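Local coordinates for protein farnesyl diphosphate synthase (Rhodobacter capsulatus, PDB 3M0G) that probably condenses farnesyl diphosphate with isopentenyl diphosphate, with magnesium as cofactor, to give geranylgeranyl diphosphate for the synthesis of carotenoids and diterpenes, at residues R43-L48 and L68-L73; F212-D217 and A241-L246. One frame throughout, in Å; residues are numbered along the deposited sequence.

In the fold
Contact 1 belongs to the core of the all-helical fold and contact 2 to its periphery: their centres lie about 6 Å and 18 Å from the centre of the chain. The first joins helices 44-55 and 60-81, and all its touching residues are buried; the second joins helix 199-219 to the short helix 243-247 and is partly buried. In both, a carboxylate accepts a backbone N-H in the first turn of a helix. At 43-48/68-73 it also carries a salt bridge and two waters, whereas at 212-217/241-246 it works beside an aromatic ring. Although 23 Å separates their centres, the contacts meet where F212 packs on L44 and R45.

Contact 1. Residues R43-L48 and L68-L73; sequences RLRAFL and LAVEAL
E71 meets R43 and A46 through a carboxylate whose two oxygens take different partners. OE1 accepts from R43 NH1 at 3.1 Å, a nearly straight salt bridge; the oxygen lies near the guanidinium plane, only NH1 reaches the carboxylate, and the two planes stand 89° apart, which fits a one-pronged pairing. E71 OE2 uses its anti lone pair for A46 N, 3.2 Å away. A water donates to each oxygen: one reaches E71 OE1 at 2.6 Å, and another reaches E71 OE2 at 2.6 Å while accepting from R45 N and R45 NH1. Four bonds therefore hold the buried carboxylate. With chi1 at -73°, CG stands beside the E71 backbone N and meets A46 CB at 3.4 Å; the bend at the next bond then turns the carboxylate toward A46 N. Beside it, V70 CG1 lies 3.8 Å from R45 CB, adding apolar packing.

The second shell fixes R43: its NH2 forms a salt bridge with E15 and a hydrogen bond with A38 O, linking helix 3-23 to this pair. The A46 N-H, the R45 N-H behind a water and the R43 guanidinium would together probably favour the negative charge of E71. The axes of 44-48 and 68-73 run roughly antiparallel (158°), 8.2 Å apart at closest approach. RLR here belongs to the GGKxxR motif of prenyl synthases, which in relatives helps bind isopentenyl diphosphate.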
loop_
_atom_site.group_PDB
_atom_site.type_symbol
_atom_site.label_atom_id
_atom_site.label_comp_id
_atom_site.label_asym_id
_atom_site.label_seq_id
_atom_site.Cartn_x
_atom_site.Cartn_y
_atom_site.Cartn_z
ATOM N N ARG B 43 4.371 9.721 18.024
ATOM C CA ARG B 43 2.978 9.498 17.615
ATOM C C ARG B 43 2.259 10.790 17.180
ATOM O O ARG B 43 1.054 10.919 17.407
ATOM C CB ARG B 43 2.171 8.770 18.732
ATOM C CG ARG B 43 2.746 7.432 19.244
ATOM C CD ARG B 43 2.995 6.379 18.125
ATOM N NE ARG B 43 3.079 4.999 18.634
ATOM C CZ ARG B 43 3.293 3.912 17.882
ATOM N NH1 ARG B 43 3.440 4.006 16.560
ATOM N NH2 ARG B 43 3.352 2.709 18.448
ATOM N N LEU B 44 2.985 11.738 16.569
ATOM C CA LEU B 44 2.383 13.026 16.120
ATOM C C LEU B 44 1.139 12.827 15.249
ATOM O O LEU B 44 0.111 13.448 15.467
ATOM C CB LEU B 44 3.398 13.916 15.369
ATOM C CG LEU B 44 2.910 15.233 14.712
ATOM C CD1 LEU B 44 2.247 16.164 15.707
ATOM C CD2 LEU B 44 4.036 15.950 13.965
ATOM N N ARG B 45 1.248 11.942 14.270
ATOM C CA ARG B 45 0.200 11.753 13.280
ATOM C C ARG B 45 -1.044 11.125 13.908
ATOM O O ARG B 45 -2.162 11.622 13.733
ATOM C CB ARG B 45 0.755 10.955 12.110
ATOM C CG ARG B 45 1.838 11.754 11.387
ATOM C CD ARG B 45 2.705 10.882 10.474
ATOM N NE ARG B 45 3.835 11.642 9.942
ATOM C CZ ARG B 45 4.966 11.890 10.615
ATOM N NH1 ARG B 45 5.132 11.456 11.859
ATOM N NH2 ARG B 45 5.932 12.593 10.046
ATOM N N ALA B 46 -0.825 10.060 14.676
ATOM C CA ALA B 46 -1.880 9.407 15.432
ATOM C C ALA B 46 -2.557 10.434 16.344
ATOM O O ALA B 46 -3.774 10.419 16.523
ATOM C CB ALA B 46 -1.306 8.280 16.238
ATOM N N PHE B 47 -1.758 11.364 16.874
ATOM C CA PHE B 47 -2.275 12.394 17.753
ATOM C C PHE B 47 -3.190 13.346 16.977
ATOM O O PHE B 47 -4.292 13.626 17.401
ATOM C CB PHE B 47 -1.118 13.126 18.444
ATOM C CG PHE B 47 -1.547 14.215 19.369
ATOM C CD1 PHE B 47 -1.858 13.938 20.698
ATOM C CD2 PHE B 47 -1.614 15.529 18.920
ATOM C CE1 PHE B 47 -2.247 14.956 21.568
ATOM C CE2 PHE B 47 -1.996 16.559 19.786
ATOM C CZ PHE B 47 -2.312 16.271 21.106
ATOM N N LEU B 48 -2.746 13.795 15.812
ATOM C CA LEU B 48 -3.528 14.674 14.937
ATOM C C LEU B 48 -4.851 14.085 14.432
ATOM O O LEU B 48 -5.842 14.821 14.257
ATOM C CB LEU B 48 -2.684 15.096 13.728
ATOM C CG LEU B 48 -1.546 16.102 13.941
ATOM C CD1 LEU B 48 -0.814 16.246 12.610
ATOM C CD2 LEU B 48 -2.080 17.435 14.367
ATOM N N LEU B 68 -4.234 4.374 13.940
ATOM C CA LEU B 68 -3.412 3.205 13.679
ATOM C C LEU B 68 -2.944 3.160 12.229
ATOM O O LEU B 68 -1.766 2.902 11.945
ATOM C CB LEU B 68 -4.163 1.931 14.067
ATOM C CG LEU B 68 -4.222 1.669 15.575
ATOM C CD1 LEU B 68 -4.883 0.319 15.890
ATOM C CD2 LEU B 68 -2.825 1.754 16.190
ATOM N N ALA B 69 -3.860 3.439 11.307
ATOM C CA ALA B 69 -3.528 3.403 9.880
ATOM C C ALA B 69 -2.406 4.371 9.526
ATOM O O ALA B 69 -1.486 3.998 8.766
ATOM C CB ALA B 69 -4.766 3.683 9.017
ATOM N N VAL B 70 -2.485 5.607 10.032
ATOM C CA VAL B 70 -1.461 6.605 9.726
ATOM C C VAL B 70 -0.121 6.281 10.366
ATOM O O VAL B 70 0.914 6.533 9.763
ATOM C CB VAL B 70 -1.913 8.117 9.953
ATOM C CG1 VAL B 70 -2.006 8.504 11.425
ATOM C CG2 VAL B 70 -1.008 9.082 9.215
ATOM N N GLU B 71 -0.143 5.712 11.572
ATOM C CA GLU B 71 1.101 5.259 12.203
ATOM C C GLU B 71 1.703 4.063 11.463
ATOM O O GLU B 71 2.925 3.973 11.275
ATOM C CB GLU B 71 0.869 4.937 13.671
ATOM C CG GLU B 71 0.677 6.158 14.539
ATOM C CD GLU B 71 1.926 7.044 14.595
ATOM O OE1 GLU B 71 3.037 6.506 14.786
ATOM O OE2 GLU B 71 1.781 8.278 14.451
ATOM N N ALA B 72 0.836 3.149 11.029
ATOM C CA ALA B 72 1.260 2.042 10.171
ATOM C C ALA B 72 1.910 2.531 8.882
ATOM O O ALA B 72 2.959 2.028 8.483
ATOM C CB ALA B 72 0.084 1.122 9.858
ATOM N N LEU B 73 1.275 3.501 8.218
ATOM C CA LEU B 73 1.777 4.021 6.958
ATOM C C LEU B 73 3.131 4.714 7.221
ATOM O O LEU B 73 4.085 4.543 6.454
ATOM C CB LEU B 73 0.736 4.967 6.297
ATOM C CG LEU B 73 0.721 5.286 4.779
ATOM C CD1 LEU B 73 2.030 5.887 4.319
ATOM C CD2 LEU B 73 0.366 4.055 3.898
HETATM O O HOH W 1 5.192 7.729 15.672
HETATM O O HOH W 2 3.634 9.945 13.735
#

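Contact 2. Residues F212-D217 and A241-L246; sequences FQIADD and ATFVSL
D217 is the second residue of DDxxD, the second aspartate-rich motif of prenyl synthases, which in relatives helps bind magnesium and diphosphate, and it ties that motif to the helix that starts at F243. D217 OD2 accepts from F243 N at 2.9 Å with an N-H...O angle of 168°, approached on the anti side and somewhat out of the carboxylate plane. The same oxygen sits 3.2 Å from T242 CB and, at the edge of the aromatic ring, 3.4 Å from F243 CD2. With chi1 at -68°, the F243 ring leaves beside its own backbone N, which explains how one oxygen meets both N-H and ring edge. With an alanine here in place of D217, F243 N would probably lose its acceptor, and the start of helix 243-247 would be held to helix 199-219 mainly by packing.

That packing is a CH-pi contact: I214 CG1 lies over one face of the F243 ring, 3.8 Å from its centroid and 21° off the normal. Q213 CG comes obliquely to F243 CE2. Helix 168-194 adds I171 against the F243 side chain.

In the terpenoid-synthase fold the DDxxD motif lies toward the end of a long core helix, here 199-219; residues 222-239 beyond it are not modelled, and the chain resumes just ahead of 241-246. There T242 and S245 form a capping box: S245 N donates to T242 OG1 at 3.0 Å, and T242 N donates to S245 OG at 2.8 Å. V244 CG2 rests 3.7 Å from D217 O, to which a water also donates.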
loop_
_atom_site.group_PDB
_atom_site.type_symbol
_atom_site.label_atom_id
_atom_site.label_comp_id
_atom_site.label_asym_id
_atom_site.label_seq_id
_atom_site.Cartn_x
_atom_site.Cartn_y
_atom_site.Cartn_z
ATOM N N PHE B 212 6.962 22.001 10.529
ATOM C CA PHE B 212 7.547 20.738 11.012
ATOM C C PHE B 212 8.926 20.498 10.406
ATOM O O PHE B 212 9.897 20.257 11.117
ATOM C CB PHE B 212 6.596 19.575 10.677
ATOM C CG PHE B 212 7.149 18.204 10.960
ATOM C CD1 PHE B 212 7.857 17.506 9.986
ATOM C CD2 PHE B 212 6.921 17.586 12.175
ATOM C CE1 PHE B 212 8.356 16.222 10.252
ATOM C CE2 PHE B 212 7.410 16.300 12.439
ATOM C CZ PHE B 212 8.134 15.631 11.483
ATOM N N GLN B 213 9.009 20.586 9.092
ATOM C CA GLN B 213 10.258 20.315 8.399
ATOM C C GLN B 213 11.319 21.375 8.677
ATOM O O GLN B 213 12.481 21.034 8.935
ATOM C CB GLN B 213 10.032 20.166 6.913
ATOM C CG GLN B 213 11.294 19.738 6.187
ATOM C CD GLN B 213 11.798 18.380 6.646
ATOM O OE1 GLN B 213 11.027 17.413 6.755
ATOM N NE2 GLN B 213 13.095 18.295 6.914
ATOM N N ILE B 214 10.917 22.647 8.627
ATOM C CA ILE B 214 11.790 23.760 9.035
ATOM C C ILE B 214 12.397 23.542 10.443
ATOM O O ILE B 214 13.617 23.650 10.616
ATOM C CB ILE B 214 11.089 25.147 8.877
ATOM C CG1 ILE B 214 10.634 25.331 7.427
ATOM C CG2 ILE B 214 12.026 26.282 9.282
ATOM C CD1 ILE B 214 9.729 26.542 7.153
ATOM N N ALA B 215 11.555 23.221 11.434
ATOM C CA ALA B 215 12.031 22.893 12.781
ATOM C C ALA B 215 13.080 21.775 12.821
ATOM O O ALA B 215 14.137 21.954 13.434
ATOM C CB ALA B 215 10.857 22.583 13.720
ATOM N N ASP B 216 12.774 20.644 12.174
ATOM C CA ASP B 216 13.731 19.536 11.933
ATOM C C ASP B 216 15.112 20.025 11.482
ATOM O O ASP B 216 16.136 19.580 12.008
ATOM C CB ASP B 216 13.198 18.562 10.869
ATOM C CG ASP B 216 12.649 17.260 11.455
ATOM O OD1 ASP B 216 13.446 16.374 11.841
ATOM O OD2 ASP B 216 11.413 17.100 11.479
ATOM N N ASP B 217 15.127 20.928 10.501
ATOM C CA ASP B 217 16.372 21.433 9.907
ATOM C C ASP B 217 17.180 22.282 10.889
ATOM O O ASP B 217 18.417 22.195 10.938
ATOM C CB ASP B 217 16.070 22.235 8.632
ATOM C CG ASP B 217 15.959 21.357 7.394
ATOM O OD1 ASP B 217 16.087 20.121 7.503
ATOM O OD2 ASP B 217 15.745 21.906 6.296
ATOM N N ALA B 241 20.805 21.789 -0.015
ATOM C CA ALA B 241 19.966 22.860 0.506
ATOM C C ALA B 241 18.953 22.404 1.564
ATOM O O ALA B 241 18.272 21.377 1.419
ATOM C CB ALA B 241 19.261 23.577 -0.641
ATOM N N THR B 242 18.878 23.187 2.635
ATOM C CA THR B 242 17.908 22.983 3.706
ATOM C C THR B 242 17.201 24.302 3.920
ATOM O O THR B 242 17.550 25.292 3.285
ATOM C CB THR B 242 18.609 22.608 5.018
ATOM O OG1 THR B 242 19.373 23.726 5.477
ATOM C CG2 THR B 242 19.523 21.404 4.836
ATOM N N PHE B 243 16.235 24.345 4.835
ATOM C CA PHE B 243 15.608 25.618 5.174
ATOM C C PHE B 243 16.570 26.581 5.896
ATOM O O PHE B 243 16.439 27.805 5.779
ATOM C CB PHE B 243 14.269 25.398 5.901
ATOM C CG PHE B 243 13.212 24.792 5.004
ATOM C CD1 PHE B 243 12.480 25.596 4.137
ATOM C CD2 PHE B 243 12.999 23.418 4.979
ATOM C CE1 PHE B 243 11.534 25.057 3.278
ATOM C CE2 PHE B 243 12.051 22.859 4.124
ATOM C CZ PHE B 243 11.310 23.682 3.270
ATOM N N VAL B 244 17.563 26.033 6.594
ATOM C CA VAL B 244 18.598 26.867 7.208
ATOM C C VAL B 244 19.559 27.439 6.153
ATOM O O VAL B 244 19.872 28.637 6.166
ATOM C CB VAL B 244 19.401 26.111 8.305
ATOM C CG1 VAL B 244 20.442 27.030 8.938
ATOM C CG2 VAL B 244 18.477 25.570 9.374
ATOM N N SER B 245 20.039 26.598 5.247
ATOM C CA SER B 245 20.905 27.096 4.185
ATOM C C SER B 245 20.156 28.098 3.276
ATOM O O SER B 245 20.708 29.135 2.903
ATOM C CB SER B 245 21.532 25.952 3.375
ATOM O OG SER B 245 20.590 25.353 2.515
ATOM N N LEU B 246 18.884 27.818 2.963
ATOM C CA LEU B 246 18.115 28.750 2.127
ATOM C C LEU B 246 17.644 30.021 2.828
ATOM O O LEU B 246 17.749 31.110 2.268
ATOM C CB LEU B 246 16.954 28.048 1.423
ATOM C CG LEU B 246 17.309 27.051 0.320
ATOM C CD1 LEU B 246 16.086 26.239 -0.066
ATOM C CD2 LEU B 246 17.888 27.743 -0.894
HETATM O O HOH W 3 19.440 21.742 8.254
#